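Local structure of uncharacterized protein lp_2219 (Lactobacillus plantarum, 3HFQ) at residues 47-52 with 93-98; 57-62 with 80-85; 286-291 with 302-307. The protein is of unknown function but belongs to the lactonase family of seven-bladed beta-propellers, and so may hydrolyse a lactone. The protein carries 1 engineered substitution. All blocks are in the same frame, centred on the assembly; numbering follows the deposited sequence.

Interaction 1 (47-52 with 93-98); sequences LSAKDC and VDEARQ
Val-93 packs against the backbone of Leu-47 at the seam between two successive blades of a seven-bladed beta-propeller. Segment 47-52 is the turn joining strands 45-47 and 52-59, the first two of one blade, while 93-98 leaves the first strand of the next blade, 90-94, and forms the corresponding turn. With CG2 beside the backbone N and anti to the carbonyl carbon, Val-93 brings that methyl to 3.9 Å from Leu-47 O, a van der Waals touch on a backbone carbonyl. Asp-94 shapes its own turn: OD1 accepts from Arg-97 N in an Asx motif, and OD2 takes Arg-97 NH1 in a salt bridge on its syn lone pair, with Tyr-101 OH as a further partner. Glu-95 makes the polar bridge to the other blade. Its chain bends at chi2 (-64°), which carries the carboxylate over to the type I turn from Ser-48 to Asp-51. There OE2 accepts from Ala-49 N at 2.6 Å, a short but bent bond (139° at the hydrogen) that arrives on the syn side, 33° out of the carboxylate plane. A water donates both to Glu-95 OE2 and to Leu-47 O, each at 2.8 Å, so two bonds grip the one carboxylate oxygen. Gln-98 closes the turn behind this glutamate: its NE2 donates to Glu-95 O over 2.9 Å, on a lone pair in the carbonyl plane.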
ATOM      1  N   LEU A  47      -1.117  -0.887  11.191  1.00 10.61           N
ATOM      2  CA  LEU A  47      -1.595  -0.715  12.561  1.00 14.65           C
ATOM      3  C   LEU A  47      -2.457  -1.881  13.027  1.00 13.15           C
ATOM      4  O   LEU A  47      -3.170  -2.491  12.233  1.00 15.99           O
ATOM      5  CB  LEU A  47      -2.413   0.576  12.673  1.00 14.06           C
ATOM      6  CG  LEU A  47      -1.676   1.916  12.703  1.00 16.96           C
ATOM      7  CD1 LEU A  47      -2.646   3.046  12.384  1.00 21.95           C
ATOM      8  CD2 LEU A  47      -1.045   2.113  14.078  1.00 16.16           C
ATOM      9  N   SER A  48      -2.381  -2.190  14.320  1.00 10.89           N
ATOM     10  CA  SER A  48      -3.188  -3.261  14.892  1.00 13.50           C
ATOM     11  C   SER A  48      -4.316  -2.619  15.696  1.00 17.03           C
ATOM     12  O   SER A  48      -4.304  -1.408  15.933  1.00 16.61           O
ATOM     13  CB  SER A  48      -2.350  -4.150  15.812  1.00 11.32           C
ATOM     14  OG  SER A  48      -2.035  -3.480  17.022  1.00 13.65           O
ATOM     15  N   ALA A  49      -5.285  -3.426  16.111  1.00 16.13           N
ATOM     16  CA  ALA A  49      -6.414  -2.927  16.887  1.00 23.12           C
ATOM     17  C   ALA A  49      -5.990  -2.514  18.297  1.00 19.52           C
ATOM     18  O   ALA A  49      -6.728  -1.820  18.992  1.00 23.44           O
ATOM     19  CB  ALA A  49      -7.507  -3.993  16.958  1.00 24.56           C
ATOM     20  N   LYS A  50      -4.803  -2.943  18.716  1.00 15.87           N
ATOM     21  CA  LYS A  50      -4.289  -2.605  20.042  1.00 17.87           C
ATOM     22  C   LYS A  50      -3.412  -1.360  19.954  1.00 20.32           C
ATOM     23  O   LYS A  50      -2.672  -1.035  20.882  1.00 18.99           O
ATOM     24  CB  LYS A  50      -3.483  -3.769  20.603  1.00 21.63           C
ATOM     25  N   ASP A  51      -3.515  -0.672  18.822  1.00 18.30           N
ATOM     26  CA  ASP A  51      -2.756   0.537  18.547  1.00 18.55           C
ATOM     27  C   ASP A  51      -1.251   0.323  18.494  1.00 16.64           C
ATOM     28  O   ASP A  51      -0.472   1.185  18.899  1.00 17.32           O
ATOM     29  CB  ASP A  51      -3.098   1.640  19.553  1.00 21.00           C
ATOM     30  CG  ASP A  51      -4.517   2.152  19.390  1.00 30.24           C
ATOM     31  OD1 ASP A  51      -4.960   2.321  18.231  1.00 26.15           O
ATOM     32  OD2 ASP A  51      -5.188   2.394  20.413  1.00 34.72           O
ATOM     33  N   CYS A  52      -0.844  -0.844  18.008  1.00 12.86           N
ATOM     34  CA  CYS A  52       0.571  -1.113  17.838  1.00 11.24           C
ATOM     35  C   CYS A  52       0.862  -0.758  16.388  1.00 13.05           C
ATOM     36  O   CYS A  52       0.029  -0.979  15.507  1.00 14.56           O
ATOM     37  CB  CYS A  52       0.898  -2.581  18.111  1.00 15.22           C
ATOM     38  SG  CYS A  52       1.085  -2.943  19.880  1.00 19.21           S
ATOM     39  N   VAL A  93      -1.152  -6.352   8.938  1.00 11.39           N
ATOM     40  CA  VAL A  93      -1.497  -7.074  10.160  1.00 12.05           C
ATOM     41  C   VAL A  93      -2.694  -8.012   9.979  1.00 16.21           C
ATOM     42  O   VAL A  93      -3.685  -7.654   9.339  1.00 13.14           O
ATOM     43  CB  VAL A  93      -1.828  -6.089  11.320  1.00 12.60           C
ATOM     44  CG1 VAL A  93      -2.346  -6.858  12.535  1.00 10.99           C
ATOM     45  CG2 VAL A  93      -0.580  -5.292  11.707  1.00  8.12           C
ATOM     46  N   ASP A  94      -2.580  -9.214  10.540  1.00 12.01           N
ATOM     47  CA  ASP A  94      -3.644 -10.216  10.506  1.00 11.30           C
ATOM     48  C   ASP A  94      -4.175 -10.232  11.940  1.00 11.90           C
ATOM     49  O   ASP A  94      -3.561 -10.835  12.821  1.00 10.82           O
ATOM     50  CB  ASP A  94      -3.070 -11.595  10.158  1.00 10.91           C
ATOM     51  CG  ASP A  94      -4.149 -12.640   9.929  1.00 14.69           C
ATOM     52  OD1 ASP A  94      -5.199 -12.568  10.599  1.00 14.57           O
ATOM     53  OD2 ASP A  94      -3.940 -13.541   9.087  1.00 15.39           O
ATOM     54  N   GLU A  95      -5.297  -9.563  12.180  1.00 14.67           N
ATOM     55  CA  GLU A  95      -5.861  -9.498  13.527  1.00 18.46           C
ATOM     56  C   GLU A  95      -6.248 -10.849  14.110  1.00 12.11           C
ATOM     57  O   GLU A  95      -5.847 -11.182  15.221  1.00 16.33           O
ATOM     58  CB  GLU A  95      -7.088  -8.581  13.555  1.00 21.21           C
ATOM     59  CG  GLU A  95      -6.787  -7.095  13.432  1.00 25.09           C
ATOM     60  CD  GLU A  95      -5.988  -6.547  14.603  1.00 25.41           C
ATOM     61  OE1 GLU A  95      -5.976  -7.185  15.678  1.00 23.39           O
ATOM     62  OE2 GLU A  95      -5.381  -5.466  14.451  1.00 25.17           O
ATOM     63  N   ALA A  96      -7.030 -11.621  13.361  1.00 13.79           N
ATOM     64  CA  ALA A  96      -7.493 -12.929  13.825  1.00 16.61           C
ATOM     65  C   ALA A  96      -6.373 -13.898  14.198  1.00 17.24           C
ATOM     66  O   ALA A  96      -6.434 -14.540  15.248  1.00 14.76           O
ATOM     67  CB  ALA A  96      -8.402 -13.566  12.770  1.00 17.51           C
ATOM     68  N   ARG A  97      -5.357 -14.001  13.344  1.00 10.74           N
ATOM     69  CA  ARG A  97      -4.236 -14.911  13.586  1.00 12.26           C
ATOM     70  C   ARG A  97      -3.103 -14.292  14.406  1.00 14.10           C
ATOM     71  O   ARG A  97      -2.193 -14.998  14.839  1.00 12.74           O
ATOM     72  CB  ARG A  97      -3.646 -15.405  12.258  1.00 10.92           C
ATOM     73  CG  ARG A  97      -4.599 -16.184  11.357  1.00 15.81           C
ATOM     74  CD  ARG A  97      -3.836 -16.810  10.188  1.00 17.64           C
ATOM     75  NE  ARG A  97      -4.690 -17.612   9.311  1.00 17.08           N
ATOM     76  CZ  ARG A  97      -5.308 -17.146   8.228  1.00 16.44           C
ATOM     77  NH1 ARG A  97      -5.173 -15.874   7.876  1.00 10.88           N
ATOM     78  NH2 ARG A  97      -6.058 -17.956   7.491  1.00 16.04           N
ATOM     79  N   GLN A  98      -3.155 -12.981  14.607  1.00 12.70           N
ATOM     80  CA  GLN A  98      -2.112 -12.271  15.344  1.00 11.44           C
ATOM     81  C   GLN A  98      -0.751 -12.482  14.680  1.00 11.46           C
ATOM     82  O   GLN A  98       0.214 -12.923  15.309  1.00 12.15           O
ATOM     83  CB  GLN A  98      -2.089 -12.724  16.808  1.00 11.89           C
ATOM     84  CG  GLN A  98      -3.246 -12.141  17.619  1.00 16.27           C
ATOM     85  CD  GLN A  98      -3.154 -10.627  17.748  1.00 18.37           C
ATOM     86  OE1 GLN A  98      -2.238 -10.107  18.382  1.00 18.72           O
ATOM     87  NE2 GLN A  98      -4.102  -9.914  17.140  1.00 12.34           N
TER
HETATM   88  O   HOH W   1      -5.372  -4.164  11.986  1.00 25.57           O

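Interaction 2 (57-62 with 80-85); sequences DKEDDE and TVVAPG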
ATOM      1  N   ASP A  57      11.761  -1.244   8.396  1.00 10.08           N
ATOM      2  CA  ASP A  57      12.876  -0.760   9.188  1.00 10.03           C
ATOM      3  C   ASP A  57      14.244  -1.131   8.625  1.00 15.18           C
ATOM      4  O   ASP A  57      14.446  -2.233   8.117  1.00 15.74           O
ATOM      5  CB  ASP A  57      12.702  -1.298  10.614  1.00 13.47           C
ATOM      6  CG  ASP A  57      13.848  -0.942  11.529  1.00 24.86           C
ATOM      7  OD1 ASP A  57      14.350   0.198  11.455  1.00 27.76           O
ATOM      8  OD2 ASP A  57      14.231  -1.809  12.343  1.00 26.91           O
ATOM      9  N   LYS A  58      15.176  -0.186   8.704  1.00 17.18           N
ATOM     10  CA  LYS A  58      16.534  -0.411   8.235  1.00 19.11           C
ATOM     11  C   LYS A  58      17.478  -0.182   9.395  1.00 20.12           C
ATOM     12  O   LYS A  58      17.473   0.877  10.022  1.00 15.45           O
ATOM     13  CB  LYS A  58      16.890   0.541   7.090  1.00 23.89           C
ATOM     14  CG  LYS A  58      18.287   0.320   6.510  1.00 22.74           C
ATOM     15  CD  LYS A  58      18.510   1.162   5.257  1.00 29.09           C
ATOM     16  CE  LYS A  58      19.839   0.830   4.586  1.00 36.85           C
ATOM     17  NZ  LYS A  58      20.038   1.591   3.320  1.00 44.70           N
ATOM     18  N   GLU A  59      18.283  -1.190   9.683  1.00 22.80           N
ATOM     19  CA  GLU A  59      19.237  -1.101  10.766  1.00 26.59           C
ATOM     20  C   GLU A  59      20.563  -1.489  10.121  1.00 32.87           C
ATOM     21  O   GLU A  59      20.937  -2.661  10.094  1.00 31.53           O
ATOM     22  CB  GLU A  59      18.818  -2.074  11.880  1.00 22.98           C
ATOM     23  CG  GLU A  59      17.374  -1.879  12.426  1.00 45.39           C
ATOM     24  CD  GLU A  59      17.272  -0.822  13.525  1.00 53.71           C
ATOM     25  OE1 GLU A  59      18.323  -0.461  14.094  1.00 56.09           O
ATOM     26  OE2 GLU A  59      16.144  -0.367  13.838  1.00 55.55           O
ATOM     27  N   ASP A  60      21.241  -0.489   9.559  1.00 34.09           N
ATOM     28  CA  ASP A  60      22.526  -0.674   8.885  1.00 35.12           C
ATOM     29  C   ASP A  60      22.370  -1.529   7.639  1.00 32.43           C
ATOM     30  O   ASP A  60      21.570  -1.223   6.745  1.00 32.88           O
ATOM     31  CB  ASP A  60      23.521  -1.327   9.825  1.00 36.47           C
ATOM     32  N   ASP A  61      23.156  -2.601   7.593  1.00 22.49           N
ATOM     33  CA  ASP A  61      23.122  -3.534   6.484  1.00 24.97           C
ATOM     34  C   ASP A  61      22.062  -4.601   6.708  1.00 24.15           C
ATOM     35  O   ASP A  61      22.058  -5.635   6.045  1.00 27.57           O
ATOM     36  CB  ASP A  61      24.506  -4.176   6.250  1.00 29.82           C
ATOM     37  CG  ASP A  61      25.127  -4.774   7.513  1.00 41.49           C
ATOM     38  OD1 ASP A  61      24.571  -4.620   8.623  1.00 39.63           O
ATOM     39  OD2 ASP A  61      26.205  -5.398   7.382  1.00 50.73           O
ATOM     40  N   GLU A  62      21.162  -4.344   7.653  1.00 19.97           N
ATOM     41  CA  GLU A  62      20.075  -5.273   7.929  1.00 19.94           C
ATOM     42  C   GLU A  62      18.755  -4.541   7.743  1.00 23.53           C
ATOM     43  O   GLU A  62      18.688  -3.317   7.873  1.00 24.40           O
ATOM     44  CB  GLU A  62      20.158  -5.828   9.353  1.00 24.28           C
ATOM     45  CG  GLU A  62      21.292  -6.819   9.578  1.00 32.60           C
ATOM     46  CD  GLU A  62      21.158  -7.553  10.897  1.00 40.29           C
ATOM     47  OE1 GLU A  62      21.286  -6.904  11.957  1.00 46.55           O
ATOM     48  OE2 GLU A  62      20.912  -8.776  10.873  1.00 37.71           O
ATOM     49  N   THR A  80      12.442  -5.261  17.193  1.00  9.99           N
ATOM     50  CA  THR A  80      12.555  -5.290  15.742  1.00 13.16           C
ATOM     51  C   THR A  80      12.964  -6.689  15.321  1.00 15.61           C
ATOM     52  O   THR A  80      13.557  -7.431  16.104  1.00 14.63           O
ATOM     53  CB  THR A  80      13.626  -4.297  15.205  1.00 12.82           C
ATOM     54  OG1 THR A  80      14.936  -4.766  15.545  1.00 18.93           O
ATOM     55  CG2 THR A  80      13.418  -2.908  15.796  1.00 18.21           C
ATOM     56  N   VAL A  81      12.621  -7.049  14.092  1.00 10.66           N
ATOM     57  CA  VAL A  81      12.985  -8.341  13.533  1.00 10.19           C
ATOM     58  C   VAL A  81      13.658  -8.004  12.215  1.00 15.80           C
ATOM     59  O   VAL A  81      12.993  -7.650  11.244  1.00 13.10           O
ATOM     60  CB  VAL A  81      11.751  -9.219  13.266  1.00 13.70           C
ATOM     61  CG1 VAL A  81      12.171 -10.504  12.570  1.00 17.31           C
ATOM     62  CG2 VAL A  81      11.046  -9.536  14.582  1.00 14.04           C
ATOM     63  N   VAL A  82      14.983  -8.089  12.193  1.00 13.12           N
ATOM     64  CA  VAL A  82      15.732  -7.760  10.995  1.00 15.76           C
ATOM     65  C   VAL A  82      16.663  -8.885  10.579  1.00 18.29           C
ATOM     66  O   VAL A  82      16.947  -9.796  11.357  1.00 18.93           O
ATOM     67  CB  VAL A  82      16.560  -6.476  11.206  1.00 15.21           C
ATOM     68  CG1 VAL A  82      15.627  -5.291  11.446  1.00 13.29           C
ATOM     69  CG2 VAL A  82      17.500  -6.652  12.389  1.00 15.75           C
ATOM     70  N   ALA A  83      17.134  -8.811   9.341  1.00 17.33           N
ATOM     71  CA  ALA A  83      18.037  -9.815   8.801  1.00 19.33           C
ATOM     72  C   ALA A  83      18.940  -9.158   7.772  1.00 18.50           C
ATOM     73  O   ALA A  83      18.582  -8.142   7.178  1.00 14.05           O
ATOM     74  CB  ALA A  83      17.239 -10.940   8.150  1.00 21.83           C
ATOM     75  N   PRO A  84      20.137  -9.720   7.558  1.00 24.18           N
ATOM     76  CA  PRO A  84      21.040  -9.126   6.571  1.00 22.89           C
ATOM     77  C   PRO A  84      20.333  -8.934   5.233  1.00 23.94           C
ATOM     78  O   PRO A  84      19.627  -9.825   4.752  1.00 23.55           O
ATOM     79  CB  PRO A  84      22.203 -10.128   6.506  1.00 23.95           C
ATOM     80  CG  PRO A  84      21.657 -11.390   7.156  1.00 25.59           C
ATOM     81  CD  PRO A  84      20.769 -10.865   8.234  1.00 20.45           C
ATOM     82  N   GLY A  85      20.505  -7.754   4.651  1.00 18.69           N
ATOM     83  CA  GLY A  85      19.868  -7.460   3.384  1.00 19.29           C
ATOM     84  C   GLY A  85      19.039  -6.188   3.430  1.00 20.81           C
ATOM     85  O   GLY A  85      19.056  -5.441   4.415  1.00 15.17           O
TER
HETATM   86  O   HOH W   2      19.559  -2.774   4.936  1.00 25.25           O
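Glu-62 and Val-82 cross at about a right angle, the valine's CG2 lying 3.8 Å from the carboxylate atom OE1. Val-82 presents its other methyl, CG1, to the opposite segment as well: Glu-59 crosses it, again nearly perpendicular, and its CG comes to 4.0 Å from Val-82 CG1. Thr-80 repeats the pattern, setting its CG2 methyl 3.7 Å from Asp-57 OD2. Pro-84 differs, since it and Glu-62 lie side by side and point the same way. The glutamate's CG sits beside its own backbone N (chi1 -72°) and the chain runs extended from there, which brings OE2 to 3.4 Å from Pro-84 CD. With an alanine here, Pro-84 CD and the CG2 methyl of Val-82 would probably lose the carboxylate packed against them, opening a gap along the strand. The backbones explain these positions. Glu-62 and Pro-84 form an antiparallel non-hydrogen-bonded pair, with a CA-H...O contact of 3.3 Å from Glu-62 CA to Ala-83 O. Beyond it, Gly-85 N donates to Asp-61 O at 3.0 Å and 174°, a nearly straight bond. The axes of the short stretches 57-59 and 80-84 come no closer than 8.0 Å, consistent with strand 62-71 running between them. A type II' turn from Glu-59 to Glu-62 makes the tight hairpin, and the whole is the second, third and fourth strands of a four-stranded antiparallel propeller blade.

Interaction 3 (286-291 with 302-307); sequences DFPRDF and VVNQNT
The side-chain amide of Asn-306 lies over one face of the Phe-287 ring, with ND2 3.4 Å above its plane near the rim and the two planes only 28° apart. That tilt points the N-H bonds along the ring rather than into it, and one is spent on Asp-286 OD2 at 2.9 Å, nearly straight (169°) but 49° out of the carboxylate plane. Gln-305 NE2 approaches the same ring at its edge. Backbone bonds hold this end of the hairpin: Gln-305 N to Phe-287 O at 2.9 Å, and Asn-306 N to Asp-286 O at 3.1 Å. Asp-286 N donates to Thr-307 OG1, which also hydrogen-bonds Asn-309 OD1. Deeper in, Pro-288 centres an inverse gamma turn, and its CB packs 3.6 Å from Val-302 CG2, beside the Phe-291 to Val-302 antiparallel pair. A water spans Arg-289 N and Val-303 O. Another accepts from Arg-289 NH1 and, at 2.8 Å, from Gln-305 NE2. A phosphate, probably from the crystallisation liquor, makes only a long, weak ion pair with Arg-289 NH2, which is consistent with a positive local charge but does not establish a binding site.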
ATOM      1  N   ASP A 286       5.579  15.804  -6.917  1.00 14.89           N
ATOM      2  CA  ASP A 286       6.191  14.793  -7.765  1.00 14.49           C
ATOM      3  C   ASP A 286       6.263  13.426  -7.085  1.00 15.99           C
ATOM      4  O   ASP A 286       6.663  13.311  -5.926  1.00 14.50           O
ATOM      5  CB  ASP A 286       7.594  15.256  -8.190  1.00 12.44           C
ATOM      6  CG  ASP A 286       8.224  14.358  -9.251  1.00 21.81           C
ATOM      7  OD1 ASP A 286       7.531  13.994 -10.228  1.00 18.34           O
ATOM      8  OD2 ASP A 286       9.425  14.032  -9.120  1.00 21.10           O
ATOM      9  N   PHE A 287       5.858  12.400  -7.828  1.00 15.96           N
ATOM     10  CA  PHE A 287       5.871  11.014  -7.373  1.00 10.86           C
ATOM     11  C   PHE A 287       4.983  10.634  -6.189  1.00 12.75           C
ATOM     12  O   PHE A 287       5.472  10.359  -5.090  1.00 12.08           O
ATOM     13  CB  PHE A 287       7.314  10.565  -7.106  1.00 13.03           C
ATOM     14  CG  PHE A 287       7.968   9.912  -8.295  1.00 18.58           C
ATOM     15  CD1 PHE A 287       7.949  10.532  -9.541  1.00 20.14           C
ATOM     16  CD2 PHE A 287       8.584   8.671  -8.173  1.00 17.08           C
ATOM     17  CE1 PHE A 287       8.535   9.924 -10.651  1.00 24.09           C
ATOM     18  CE2 PHE A 287       9.174   8.054  -9.277  1.00 19.31           C
ATOM     19  CZ  PHE A 287       9.148   8.684 -10.518  1.00 21.99           C
ATOM     20  N   PRO A 288       3.658  10.612  -6.405  1.00 11.93           N
ATOM     21  CA  PRO A 288       2.687  10.252  -5.367  1.00 11.83           C
ATOM     22  C   PRO A 288       2.671   8.730  -5.167  1.00 11.62           C
ATOM     23  O   PRO A 288       1.889   8.014  -5.798  1.00 14.32           O
ATOM     24  CB  PRO A 288       1.368  10.779  -5.930  1.00  9.82           C
ATOM     25  CG  PRO A 288       1.572  10.654  -7.427  1.00 10.83           C
ATOM     26  CD  PRO A 288       2.977  11.177  -7.586  1.00 12.45           C
ATOM     27  N   ARG A 289       3.532   8.250  -4.274  1.00  9.43           N
ATOM     28  CA  ARG A 289       3.655   6.821  -3.996  1.00  9.32           C
ATOM     29  C   ARG A 289       2.527   6.232  -3.151  1.00  9.35           C
ATOM     30  O   ARG A 289       2.284   5.027  -3.195  1.00 11.63           O
ATOM     31  CB  ARG A 289       5.011   6.548  -3.338  1.00 10.63           C
ATOM     32  CG  ARG A 289       5.331   5.078  -3.092  1.00 11.89           C
ATOM     33  CD  ARG A 289       6.835   4.895  -2.918  1.00 11.09           C
ATOM     34  NE  ARG A 289       7.179   3.614  -2.306  1.00 12.89           N
ATOM     35  CZ  ARG A 289       8.260   2.908  -2.612  1.00 22.21           C
ATOM     36  NH1 ARG A 289       9.106   3.352  -3.531  1.00 26.87           N
ATOM     37  NH2 ARG A 289       8.504   1.760  -1.991  1.00 20.65           N
ATOM     38  N   ASP A 290       1.838   7.066  -2.379  1.00  9.36           N
ATOM     39  CA  ASP A 290       0.731   6.563  -1.571  1.00  9.11           C
ATOM     40  C   ASP A 290      -0.278   7.659  -1.265  1.00  8.00           C
ATOM     41  O   ASP A 290       0.032   8.849  -1.336  1.00  7.94           O
ATOM     42  CB  ASP A 290       1.245   5.947  -0.261  1.00  9.42           C
ATOM     43  CG  ASP A 290       0.197   5.079   0.429  1.00 14.33           C
ATOM     44  OD1 ASP A 290      -0.690   4.544  -0.270  1.00 12.08           O
ATOM     45  OD2 ASP A 290       0.268   4.913   1.668  1.00 16.68           O
ATOM     46  N   PHE A 291      -1.488   7.234  -0.927  1.00 10.14           N
ATOM     47  CA  PHE A 291      -2.584   8.130  -0.592  1.00  8.96           C
ATOM     48  C   PHE A 291      -3.676   7.246  -0.012  1.00  9.63           C
ATOM     49  O   PHE A 291      -3.586   6.024  -0.084  1.00  8.65           O
ATOM     50  CB  PHE A 291      -3.130   8.816  -1.854  1.00  9.53           C
ATOM     51  CG  PHE A 291      -3.901   7.892  -2.769  1.00 13.36           C
ATOM     52  CD1 PHE A 291      -3.236   7.073  -3.682  1.00  6.00           C
ATOM     53  CD2 PHE A 291      -5.290   7.803  -2.680  1.00 11.53           C
ATOM     54  CE1 PHE A 291      -3.939   6.181  -4.487  1.00  8.27           C
ATOM     55  CE2 PHE A 291      -6.005   6.909  -3.483  1.00  5.53           C
ATOM     56  CZ  PHE A 291      -5.325   6.095  -4.389  1.00  5.27           C
ATOM     57  N   VAL A 302      -2.830  12.652  -0.085  1.00  9.63           N
ATOM     58  CA  VAL A 302      -1.790  12.019  -0.883  1.00  8.09           C
ATOM     59  C   VAL A 302      -0.453  12.637  -0.494  1.00 10.19           C
ATOM     60  O   VAL A 302      -0.397  13.805  -0.109  1.00 10.18           O
ATOM     61  CB  VAL A 302      -2.014  12.253  -2.405  1.00 15.15           C
ATOM     62  CG1 VAL A 302      -2.044  13.740  -2.705  1.00 13.91           C
ATOM     63  CG2 VAL A 302      -0.902  11.578  -3.216  1.00 10.59           C
ATOM     64  N   VAL A 303       0.614  11.850  -0.565  1.00 11.84           N
ATOM     65  CA  VAL A 303       1.944  12.368  -0.255  1.00  8.97           C
ATOM     66  C   VAL A 303       2.814  12.209  -1.484  1.00 12.27           C
ATOM     67  O   VAL A 303       2.724  11.206  -2.187  1.00 10.38           O
ATOM     68  CB  VAL A 303       2.622  11.632   0.931  1.00  9.92           C
ATOM     69  CG1 VAL A 303       1.908  11.965   2.223  1.00 14.50           C
ATOM     70  CG2 VAL A 303       2.636  10.126   0.691  1.00 10.77           C
ATOM     71  N   ASN A 304       3.646  13.215  -1.743  1.00  9.99           N
ATOM     72  CA  ASN A 304       4.546  13.202  -2.887  1.00  9.04           C
ATOM     73  C   ASN A 304       5.969  13.002  -2.398  1.00 11.51           C
ATOM     74  O   ASN A 304       6.505  13.815  -1.645  1.00 11.73           O
ATOM     75  CB  ASN A 304       4.423  14.515  -3.659  1.00  9.13           C
ATOM     76  CG  ASN A 304       3.040  14.712  -4.241  1.00 11.69           C
ATOM     77  OD1 ASN A 304       2.666  14.056  -5.213  1.00 12.37           O
ATOM     78  ND2 ASN A 304       2.265  15.609  -3.639  1.00  8.50           N
ATOM     79  N   GLN A 305       6.570  11.911  -2.854  1.00 11.44           N
ATOM     80  CA  GLN A 305       7.918  11.507  -2.479  1.00 12.62           C
ATOM     81  C   GLN A 305       9.056  12.480  -2.783  1.00 15.67           C
ATOM     82  O   GLN A 305       9.860  12.791  -1.900  1.00 12.97           O
ATOM     83  CB  GLN A 305       8.218  10.151  -3.133  1.00 12.52           C
ATOM     84  CG  GLN A 305       9.578   9.566  -2.821  1.00 17.43           C
ATOM     85  CD  GLN A 305       9.803   8.221  -3.498  1.00 17.38           C
ATOM     86  OE1 GLN A 305      10.892   7.657  -3.431  1.00 32.40           O
ATOM     87  NE2 GLN A 305       8.770   7.701  -4.151  1.00 15.18           N
ATOM     88  N   ASN A 306       9.124  12.968  -4.017  1.00 14.53           N
ATOM     89  CA  ASN A 306      10.221  13.848  -4.415  1.00 14.99           C
ATOM     90  C   ASN A 306      10.121  15.332  -4.072  1.00 15.68           C
ATOM     91  O   ASN A 306      11.137  16.028  -4.063  1.00 17.10           O
ATOM     92  CB  ASN A 306      10.488  13.702  -5.921  1.00 14.04           C
ATOM     93  CG  ASN A 306      10.870  12.287  -6.313  1.00 17.13           C
ATOM     94  OD1 ASN A 306      11.379  11.522  -5.496  1.00 17.22           O
ATOM     95  ND2 ASN A 306      10.645  11.940  -7.573  1.00 16.82           N
ATOM     96  N   THR A 307       8.920  15.826  -3.787  1.00 12.32           N
ATOM     97  CA  THR A 307       8.761  17.238  -3.460  1.00 14.65           C
ATOM     98  C   THR A 307       8.459  17.497  -1.985  1.00 14.26           C
ATOM     99  O   THR A 307       8.202  18.631  -1.584  1.00 11.24           O
ATOM    100  CB  THR A 307       7.683  17.888  -4.345  1.00 15.52           C
ATOM    101  OG1 THR A 307       6.528  17.042  -4.397  1.00 14.02           O
ATOM    102  CG2 THR A 307       8.222  18.092  -5.767  1.00 14.17           C
TER
HETATM  103  O   HOH W   3       4.713   9.393  -1.913  1.00 14.69           O
HETATM  104  O   HOH W   4       8.846   5.505  -5.873  1.00 15.46           O

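In the fold
Interactions 1 and 2 share the blade built from strands 45-47, 52-59, 62-71 and 74-84: interaction 2 ties its second strand and following turn to its fourth, while interaction 1 couples the turn after its first strand to the next blade. Their centres are 22 Å apart. Interaction 3 is a hairpin contact in the blade that starts with strands 290-293 and 299-304, two blades round the ring from it, with the blade closed by strand 334-339 in between. Its centre stands 27 Å from interaction 1, across the chain's centre, and 25 Å from interaction 2. No two contacts touch, the nearest atoms being about 11 Å apart. Interaction 3 also approaches a bound phosphate, about 4 Å from the Arg-289 side chain, probably a crystallisation additive.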